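PDB 6SMO: Ketoacyl_synth_N domain-containing protein from Photorhabdus luminescens subsp. laumondii, which probably acts as a ketosynthase-like subunit in acyl or polyketide chain building, pairing with a PKS_KS domain-containing protein and contacting a pentaoxo-dodecanal chain. Local coordinates for residues C[284-289]-C[355-360]; C[155-158]-C[163-166]; C[267-272]-C[292-297]. All blocks are in the same frame, centred on the assembly; numbering follows the deposited sequence.

Contact 1. Residues C[284-289]-C[355-360]; sequences DDEKEI and QRFSNQ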
loop_
_atom_site.group_PDB
_atom_site.type_symbol
_atom_site.label_atom_id
_atom_site.label_comp_id
_atom_site.label_asym_id
_atom_site.label_seq_id
_atom_site.Cartn_x
_atom_site.Cartn_y
_atom_site.Cartn_z
ATOM N N ASP C 284 24.696 -17.494 3.556
ATOM C CA ASP C 284 25.672 -18.465 4.121
ATOM C C ASP C 284 26.229 -17.954 5.457
ATOM O O ASP C 284 26.359 -18.770 6.390
ATOM C CB ASP C 284 26.824 -18.723 3.143
ATOM C CG ASP C 284 26.402 -19.368 1.834
ATOM O OD1 ASP C 284 25.197 -19.326 1.516
ATOM O OD2 ASP C 284 27.286 -19.906 1.137
ATOM N N ASP C 285 26.545 -16.656 5.539
ATOM C CA ASP C 285 27.357 -16.052 6.631
ATOM C C ASP C 285 26.511 -15.807 7.889
ATOM O O ASP C 285 27.114 -15.463 8.924
ATOM C CB ASP C 285 28.012 -14.748 6.164
ATOM C CG ASP C 285 29.004 -14.924 5.027
ATOM O OD1 ASP C 285 29.633 -15.999 4.954
ATOM O OD2 ASP C 285 29.139 -13.983 4.219
ATOM N N GLU C 286 25.185 -15.978 7.813
ATOM C CA GLU C 286 24.227 -15.679 8.914
ATOM C C GLU C 286 24.674 -16.353 10.218
ATOM O O GLU C 286 24.768 -15.643 11.238
ATOM C CB GLU C 286 22.814 -16.140 8.547
ATOM C CG GLU C 286 21.800 -15.926 9.660
ATOM C CD GLU C 286 20.353 -16.169 9.268
ATOM O OE1 GLU C 286 20.120 -16.892 8.278
ATOM O OE2 GLU C 286 19.461 -15.633 9.956
ATOM N N LYS C 287 24.924 -17.667 10.183
ATOM C CA LYS C 287 25.198 -18.499 11.390
ATOM C C LYS C 287 26.450 -17.982 12.110
ATOM O O LYS C 287 26.468 -18.040 13.354
ATOM C CB LYS C 287 25.352 -19.980 11.023
ATOM C CG LYS C 287 25.216 -20.941 12.198
ATOM C CD LYS C 287 25.413 -22.399 11.839
ATOM C CE LYS C 287 25.268 -23.320 13.033
ATOM N NZ LYS C 287 25.618 -24.719 12.695
ATOM N N GLU C 288 27.450 -17.494 11.365
ATOM C CA GLU C 288 28.730 -16.974 11.921
ATOM C C GLU C 288 28.472 -15.655 12.661
ATOM O O GLU C 288 28.842 -15.571 13.848
ATOM C CB GLU C 288 29.769 -16.777 10.814
ATOM C CG GLU C 288 31.173 -16.525 11.340
ATOM C CD GLU C 288 32.179 -16.070 10.297
ATOM O OE1 GLU C 288 31.986 -16.390 9.107
ATOM O OE2 GLU C 288 33.157 -15.396 10.679
ATOM N N ILE C 289 27.862 -14.674 11.986
ATOM C CA ILE C 289 27.716 -13.270 12.485
ATOM C C ILE C 289 26.686 -13.212 13.623
ATOM O O ILE C 289 26.913 -12.426 14.564
ATOM C CB ILE C 289 27.380 -12.283 11.342
ATOM C CG1 ILE C 289 26.059 -12.609 10.637
ATOM C CG2 ILE C 289 28.543 -12.198 10.363
ATOM C CD1 ILE C 289 25.610 -11.558 9.645
ATOM N N GLN C 355 14.053 -14.605 13.153
ATOM C CA GLN C 355 14.810 -13.508 12.492
ATOM C C GLN C 355 14.671 -13.638 10.972
ATOM O O GLN C 355 14.691 -14.779 10.466
ATOM C CB GLN C 355 16.285 -13.541 12.896
ATOM C CG GLN C 355 17.036 -12.265 12.540
ATOM C CD GLN C 355 18.498 -12.324 12.908
ATOM O OE1 GLN C 355 19.000 -11.501 13.671
ATOM N NE2 GLN C 355 19.198 -13.307 12.365
ATOM N N ARG C 356 14.525 -12.500 10.289
ATOM C CA ARG C 356 14.576 -12.376 8.808
ATOM C C ARG C 356 15.313 -11.081 8.449
ATOM O O ARG C 356 15.298 -10.146 9.271
ATOM C CB ARG C 356 13.167 -12.374 8.207
ATOM C CG ARG C 356 12.630 -13.756 7.861
ATOM C CD ARG C 356 12.093 -13.805 6.444
ATOM N NE ARG C 356 13.163 -13.678 5.461
ATOM C CZ ARG C 356 12.989 -13.471 4.156
ATOM N NH1 ARG C 356 14.041 -13.376 3.361
ATOM N NH2 ARG C 356 11.774 -13.354 3.648
ATOM N N PHE C 357 15.937 -11.037 7.271
ATOM C CA PHE C 357 16.570 -9.812 6.715
ATOM C C PHE C 357 16.581 -9.869 5.185
ATOM O O PHE C 357 16.504 -10.971 4.606
ATOM C CB PHE C 357 17.965 -9.592 7.309
ATOM C CG PHE C 357 18.829 -10.813 7.496
ATOM C CD1 PHE C 357 19.553 -11.340 6.438
ATOM C CD2 PHE C 357 18.968 -11.399 8.746
ATOM C CE1 PHE C 357 20.370 -12.446 6.619
ATOM C CE2 PHE C 357 19.784 -12.504 8.924
ATOM C CZ PHE C 357 20.483 -13.026 7.860
ATOM N N SER C 358 16.668 -8.690 4.565
ATOM C CA SER C 358 16.518 -8.459 3.105
ATOM C C SER C 358 17.892 -8.413 2.428
ATOM O O SER C 358 18.912 -8.469 3.143
ATOM C CB SER C 358 15.750 -7.191 2.847
ATOM O OG SER C 358 16.534 -6.053 3.175
ATOM N N ASN C 359 17.897 -8.301 1.097
ATOM C CA ASN C 359 19.114 -8.181 0.252
ATOM C C ASN C 359 19.748 -6.801 0.466
ATOM O O ASN C 359 20.991 -6.731 0.537
ATOM C CB ASN C 359 18.789 -8.415 -1.226
ATOM C CG ASN C 359 20.024 -8.593 -2.083
ATOM O OD1 ASN C 359 20.649 -9.651 -2.066
ATOM N ND2 ASN C 359 20.375 -7.569 -2.844
ATOM N N GLN C 360 18.923 -5.752 0.566
ATOM C CA GLN C 360 19.364 -4.333 0.682
ATOM C C GLN C 360 19.969 -4.079 2.069
ATOM O O GLN C 360 20.801 -3.154 2.181
ATOM C CB GLN C 360 18.198 -3.386 0.396
ATOM C CG GLN C 360 17.765 -3.380 -1.064
ATOM C CD GLN C 360 18.793 -2.746 -1.967
ATOM O OE1 GLN C 360 19.393 -3.404 -2.814
ATOM N NE2 GLN C 360 19.014 -1.454 -1.785
#
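Glu286, on helix 286-296, reaches across to the side chains of Gln355 and Phe357 at the end of strand 351-356, while the backbones stay well apart: the nearest CA atoms, those of Glu286 and Phe357, are 9.9 Å from each other. The glutamate can bridge this gap because its chain is extended, with CG anti to the backbone N (chi1 177°). Its carboxylate leads the approach, OE2 of Glu286 coming to 3.3 Å from Phe357 CE2. The carboxylate and ring planes are 68° apart. Glu286 CB and Gln355 NE2 both lie at the edge of the ring, in its plane. Between carboxylate and amide, which are nearly coplanar, runs a weak hydrogen bond from Gln355 NE2 to Glu286 OE2, 3.4 Å long and bent to 137° at the hydrogen.

The stronger hold on the buried carboxylate comes from the loop ahead of the helix: the backbone N of Gly281 bonds to OE1 and that of Asp280 to OE2, which would help to stabilise its negative charge, while Gln355 OE1 is bonded to Thr265 OG1. In contrast to this compact trio, Asp284, Lys287 and Glu288 lie on the solvent side of the 284-289 segment and add nothing to the contact.

Phe210 stacks on the Phe357 ring. Backbone bonds of Gln355 to Ile278 and of Arg356 to Cys364 set strand 351-356 between strands 275-278 and 362-369; helix 286-296 lies against its C-terminal end through Glu286.

Contact 2. Residues C[155-158]-C[163-166]; sequences FSTS and MQAI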
loop_
_atom_site.group_PDB
_atom_site.type_symbol
_atom_site.label_atom_id
_atom_site.label_comp_id
_atom_site.label_asym_id
_atom_site.label_seq_id
_atom_site.Cartn_x
_atom_site.Cartn_y
_atom_site.Cartn_z
ATOM N N PHE C 155 2.484 -3.616 3.439
ATOM C CA PHE C 155 3.926 -3.316 3.303
ATOM C C PHE C 155 4.442 -4.102 2.106
ATOM O O PHE C 155 4.009 -5.230 1.927
ATOM C CB PHE C 155 4.676 -3.762 4.555
ATOM C CG PHE C 155 4.356 -2.972 5.792
ATOM C CD1 PHE C 155 3.242 -3.273 6.554
ATOM C CD2 PHE C 155 5.170 -1.932 6.196
ATOM C CE1 PHE C 155 2.951 -2.549 7.694
ATOM C CE2 PHE C 155 4.878 -1.208 7.338
ATOM C CZ PHE C 155 3.770 -1.520 8.084
ATOM N N SER C 156 5.323 -3.494 1.315
ATOM C CA SER C 156 5.917 -4.174 0.139
ATOM C C SER C 156 7.439 -4.142 0.259
ATOM O O SER C 156 8.105 -4.343 -0.748
ATOM C CB SER C 156 5.455 -3.540 -1.134
ATOM O OG SER C 156 4.051 -3.647 -1.267
ATOM N N THR C 157 7.948 -3.908 1.469
ATOM C CA THR C 157 9.410 -3.882 1.735
ATOM C C THR C 157 9.989 -5.260 1.401
ATOM O O THR C 157 9.536 -6.247 2.012
ATOM C CB THR C 157 9.716 -3.485 3.186
ATOM O OG1 THR C 157 8.831 -2.433 3.572
ATOM C CG2 THR C 157 11.148 -3.037 3.375
ATOM N N SER C 158 10.942 -5.316 0.467
ATOM C CA SER C 158 11.543 -6.568 -0.064
ATOM C C SER C 158 11.895 -7.514 1.091
ATOM O O SER C 158 12.621 -7.079 2.008
ATOM C CB SER C 158 12.746 -6.280 -0.924
ATOM O OG SER C 158 12.348 -5.851 -2.216
ATOM N N MET C 163 6.961 -9.563 7.896
ATOM C CA MET C 163 7.631 -9.514 9.224
ATOM C C MET C 163 7.297 -8.182 9.909
ATOM O O MET C 163 7.094 -8.185 11.140
ATOM C CB MET C 163 9.150 -9.655 9.084
ATOM C CG MET C 163 9.818 -10.251 10.308
ATOM S SD MET C 163 9.551 -12.039 10.441
ATOM C CE MET C 163 10.450 -12.392 11.951
ATOM N N GLN C 164 7.242 -7.092 9.135
ATOM C CA GLN C 164 6.851 -5.737 9.611
ATOM C C GLN C 164 5.337 -5.703 9.869
ATOM O O GLN C 164 4.927 -5.064 10.858
ATOM C CB GLN C 164 7.267 -4.668 8.597
ATOM C CG GLN C 164 8.767 -4.402 8.578
ATOM C CD GLN C 164 9.175 -3.356 7.568
ATOM O OE1 GLN C 164 8.473 -3.093 6.593
ATOM N NE2 GLN C 164 10.329 -2.751 7.793
ATOM N N ALA C 165 4.551 -6.373 9.019
ATOM C CA ALA C 165 3.069 -6.412 9.069
ATOM C C ALA C 165 2.594 -6.907 10.443
ATOM O O ALA C 165 1.677 -6.278 11.003
ATOM C CB ALA C 165 2.530 -7.276 7.955
ATOM N N ILE C 166 3.203 -7.977 10.967
ATOM C CA ILE C 166 2.845 -8.587 12.287
ATOM C C ILE C 166 3.264 -7.623 13.405
ATOM O O ILE C 166 2.466 -7.420 14.341
ATOM C CB ILE C 166 3.491 -9.978 12.468
ATOM C CG1 ILE C 166 3.113 -10.950 11.345
ATOM C CG2 ILE C 166 3.145 -10.557 13.834
ATOM C CD1 ILE C 166 4.048 -12.130 11.219
#
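The strand-loop-helix element that in thiolase-fold ketosynthases presents the nucleophilic cysteine is closed here by Phe155 and Thr157, which meet Gln164 and Ala165 of helix 161-175. Thr157 OG1 donates a hydrogen bond of 3.1 Å to Gln164 OE1. The hydroxyl approaches with a C=O...donor angle of 139° and stands 25° out of the carbonyl plane, and the two side chains cross at about a right angle. Gln164 CG lies anti to the carbonyl carbon (chi1 -73°) and the chain runs straight beyond it, carrying the amide out to the loop.

Along the way the glutamine passes the Phe155 ring. Its CB sits over one face, displaced toward the rim, and Gln164 OE1 comes to 3.5 Å from Phe155 CD2. Phe155 CD1, across the ring from CD2, lies obliquely 4.0 Å from Ala165 CA; its nearest side-chain partner on that residue is the methyl CB.

Strand 154-155 pairs in parallel with strand 96-101, and Phe155 bonds through its backbone to Val100 and Asn102, so the loop leaves from the strand beside 96-101, at the side where the neighbouring chain packs. No cysteine occurs in this loop, which argues against the usual nucleophilic role and is consistent with a partner subunit supplying the chemistry.

The strongest polar partners of both side chains are on that neighbouring PKS_KS domain-containing chain: its Asn186 N for Thr157 OG1 and its Val184 O for Gln164 NE2. Gln164 NE2 also bonds to Asp249 OD1 of its own chain, and Ile187 of the neighbouring chain packs on Phe155.

Contact 3. Residues C[267-272]-C[292-297]; sequences ELFNHN and KAFSNK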
loop_
_atom_site.group_PDB
_atom_site.type_symbol
_atom_site.label_atom_id
_atom_site.label_comp_id
_atom_site.label_asym_id
_atom_site.label_seq_id
_atom_site.Cartn_x
_atom_site.Cartn_y
_atom_site.Cartn_z
ATOM N N GLU C 267 18.675 -8.992 22.447
ATOM C CA GLU C 267 17.936 -8.321 23.555
ATOM C C GLU C 267 16.550 -8.958 23.732
ATOM O O GLU C 267 16.034 -8.910 24.867
ATOM C CB GLU C 267 17.814 -6.815 23.302
ATOM C CG GLU C 267 18.989 -6.013 23.833
ATOM C CD GLU C 267 18.991 -4.543 23.450
ATOM O OE1 GLU C 267 20.076 -3.929 23.482
ATOM O OE2 GLU C 267 17.908 -4.013 23.121
ATOM N N LEU C 268 15.972 -9.524 22.665
ATOM C CA LEU C 268 14.623 -10.162 22.678
ATOM C C LEU C 268 14.608 -11.362 23.636
ATOM O O LEU C 268 13.534 -11.638 24.206
ATOM C CB LEU C 268 14.234 -10.606 21.262
ATOM C CG LEU C 268 13.790 -9.506 20.297
ATOM C CD1 LEU C 268 13.500 -10.085 18.921
ATOM C CD2 LEU C 268 12.566 -8.768 20.823
ATOM N N PHE C 269 15.745 -12.051 23.793
ATOM C CA PHE C 269 15.883 -13.309 24.578
ATOM C C PHE C 269 15.620 -13.055 26.068
ATOM O O PHE C 269 15.059 -13.957 26.721
ATOM C CB PHE C 269 17.262 -13.940 24.360
ATOM C CG PHE C 269 17.383 -14.748 23.093
ATOM C CD1 PHE C 269 17.811 -14.160 21.913
ATOM C CD2 PHE C 269 17.059 -16.097 23.079
ATOM C CE1 PHE C 269 17.917 -14.906 20.747
ATOM C CE2 PHE C 269 17.165 -16.839 21.913
ATOM C CZ PHE C 269 17.594 -16.242 20.750
ATOM N N ASN C 270 16.006 -11.881 26.583
ATOM C CA ASN C 270 15.946 -11.523 28.028
ATOM C C ASN C 270 16.808 -12.514 28.825
ATOM O O ASN C 270 16.409 -12.884 29.948
ATOM C CB ASN C 270 14.501 -11.453 28.542
ATOM C CG ASN C 270 13.876 -10.084 28.370
ATOM O OD1 ASN C 270 14.050 -9.440 27.338
ATOM N ND2 ASN C 270 13.144 -9.633 29.377
ATOM N N HIS C 271 17.949 -12.920 28.254
ATOM C CA HIS C 271 18.941 -13.861 28.845
ATOM C C HIS C 271 18.287 -15.219 29.146
ATOM O O HIS C 271 18.720 -15.874 30.116
ATOM C CB HIS C 271 19.579 -13.250 30.102
ATOM C CG HIS C 271 20.208 -11.914 29.885
ATOM N ND1 HIS C 271 19.662 -10.748 30.388
ATOM C CD2 HIS C 271 21.335 -11.553 29.230
ATOM C CE1 HIS C 271 20.423 -9.727 30.051
ATOM N NE2 HIS C 271 21.456 -10.194 29.340
ATOM N N ASN C 272 17.296 -15.631 28.345
ATOM C CA ASN C 272 16.567 -16.919 28.512
ATOM C C ASN C 272 17.368 -18.032 27.824
ATOM O O ASN C 272 17.733 -17.852 26.644
ATOM C CB ASN C 272 15.135 -16.841 27.973
ATOM C CG ASN C 272 14.297 -18.058 28.309
ATOM O OD1 ASN C 272 14.662 -18.861 29.166
ATOM N ND2 ASN C 272 13.165 -18.202 27.641
ATOM N N LYS C 292 28.049 -14.912 16.912
ATOM C CA LYS C 292 29.098 -14.025 17.483
ATOM C C LYS C 292 28.428 -12.904 18.289
ATOM O O LYS C 292 28.974 -12.532 19.345
ATOM C CB LYS C 292 29.994 -13.462 16.373
ATOM C CG LYS C 292 31.376 -13.005 16.823
ATOM C CD LYS C 292 31.448 -11.547 17.220
ATOM C CE LYS C 292 32.839 -11.121 17.637
ATOM N NZ LYS C 292 32.849 -9.750 18.197
ATOM N N ALA C 293 27.288 -12.396 17.806
ATOM C CA ALA C 293 26.469 -11.355 18.474
ATOM C C ALA C 293 25.887 -11.909 19.781
ATOM O O ALA C 293 25.813 -11.142 20.761
ATOM C CB ALA C 293 25.384 -10.870 17.544
ATOM N N PHE C 294 25.490 -13.187 19.790
ATOM C CA PHE C 294 24.952 -13.904 20.979
ATOM C C PHE C 294 26.085 -14.181 21.975
ATOM O O PHE C 294 25.836 -14.105 23.195
ATOM C CB PHE C 294 24.258 -15.208 20.574
ATOM C CG PHE C 294 22.978 -15.051 19.787
ATOM C CD1 PHE C 294 22.106 -13.999 20.029
ATOM C CD2 PHE C 294 22.629 -15.983 18.821
ATOM C CE1 PHE C 294 20.930 -13.870 19.306
ATOM C CE2 PHE C 294 21.449 -15.855 18.102
ATOM C CZ PHE C 294 20.603 -14.798 18.345
ATOM N N SER C 295 27.283 -14.496 21.469
ATOM C CA SER C 295 28.510 -14.758 22.271
ATOM C C SER C 295 28.880 -13.509 23.082
ATOM O O SER C 295 29.301 -13.666 24.245
ATOM C CB SER C 295 29.649 -15.203 21.389
ATOM O OG SER C 295 30.748 -15.651 22.168
ATOM N N ASN C 296 28.719 -12.321 22.487
ATOM C CA ASN C 296 29.020 -11.004 23.115
ATOM C C ASN C 296 28.033 -10.735 24.259
ATOM O O ASN C 296 28.476 -10.212 25.302
ATOM C CB ASN C 296 28.980 -9.863 22.093
ATOM C CG ASN C 296 30.061 -9.963 21.037
ATOM O OD1 ASN C 296 31.158 -10.451 21.301
ATOM N ND2 ASN C 296 29.763 -9.494 19.837
ATOM N N LYS C 297 26.755 -11.085 24.069
ATOM C CA LYS C 297 25.643 -10.802 25.020
ATOM C C LYS C 297 25.419 -11.991 25.967
ATOM O O LYS C 297 24.453 -11.929 26.757
ATOM C CB LYS C 297 24.359 -10.474 24.248
ATOM C CG LYS C 297 24.336 -9.107 23.577
ATOM C CD LYS C 297 24.163 -7.958 24.551
ATOM C CE LYS C 297 24.108 -6.605 23.875
ATOM N NZ LYS C 297 22.793 -6.361 23.237
#
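The turn after helix 263-266 faces the C-terminal end of helix 286-296, its closest CA approach being 8.2 Å, from Glu267 CA to Lys297 CA. Phe269 and Phe294 fill the inner part of the interface. The edge of Phe269 is directed at the face of Phe294 in an offset edge-to-face pair, with ring centroids 5.2 Å apart and planes at 80°. The leading atoms are the two CE1 carbons, Phe269 CE1 and Phe294 CE1, separated by 3.5 Å; Phe294 CZ lies almost as near to the same Phe269 atom. Phe277 of strand 275-278 adds a second edge-to-face partner for Phe294, and Ile299 packs against both rings of the pair.

Farther out, Lys297 bends at chi2 (-73°) and again at chi4, turning its ammonium group toward the extended Glu267. Glu267 OE1 and Lys297 NZ form a long salt bridge of 3.7 Å. The ammonium also makes a weak hydrogen bond to Glu263 O. Lys297 O lies at the edge of the His271 ring, near its plane, 4.0 Å from His271 CD2.

The polar part, at the more exposed side, rests on a long salt bridge and a weak hydrogen bond, whereas the buried aromatic pair, an apolar contact, probably contributes most of the cohesion between turn and helix.

In the fold
Contact 2 comes first along the chain, closing before the other two open; contacts 1 and 3 then alternate their segments and both use helix 286-296, one near its beginning and one at its end. Their centres lie about 16 Å apart. Contact 1 is about 17 Å from contact 2, centre to centre, and touches it through Ser358 CB and Ser158 O, 3.2 Å apart, whereas the centres of contacts 2 and 3 are about 25 Å apart and the two do not meet. Strands 154-155 and 351-356, at contacts 2 and 1, belong to the same mixed sheet. The series thus runs outward from the subunit interface to the segments of contact 3, which no other protein chain of the assembly touches.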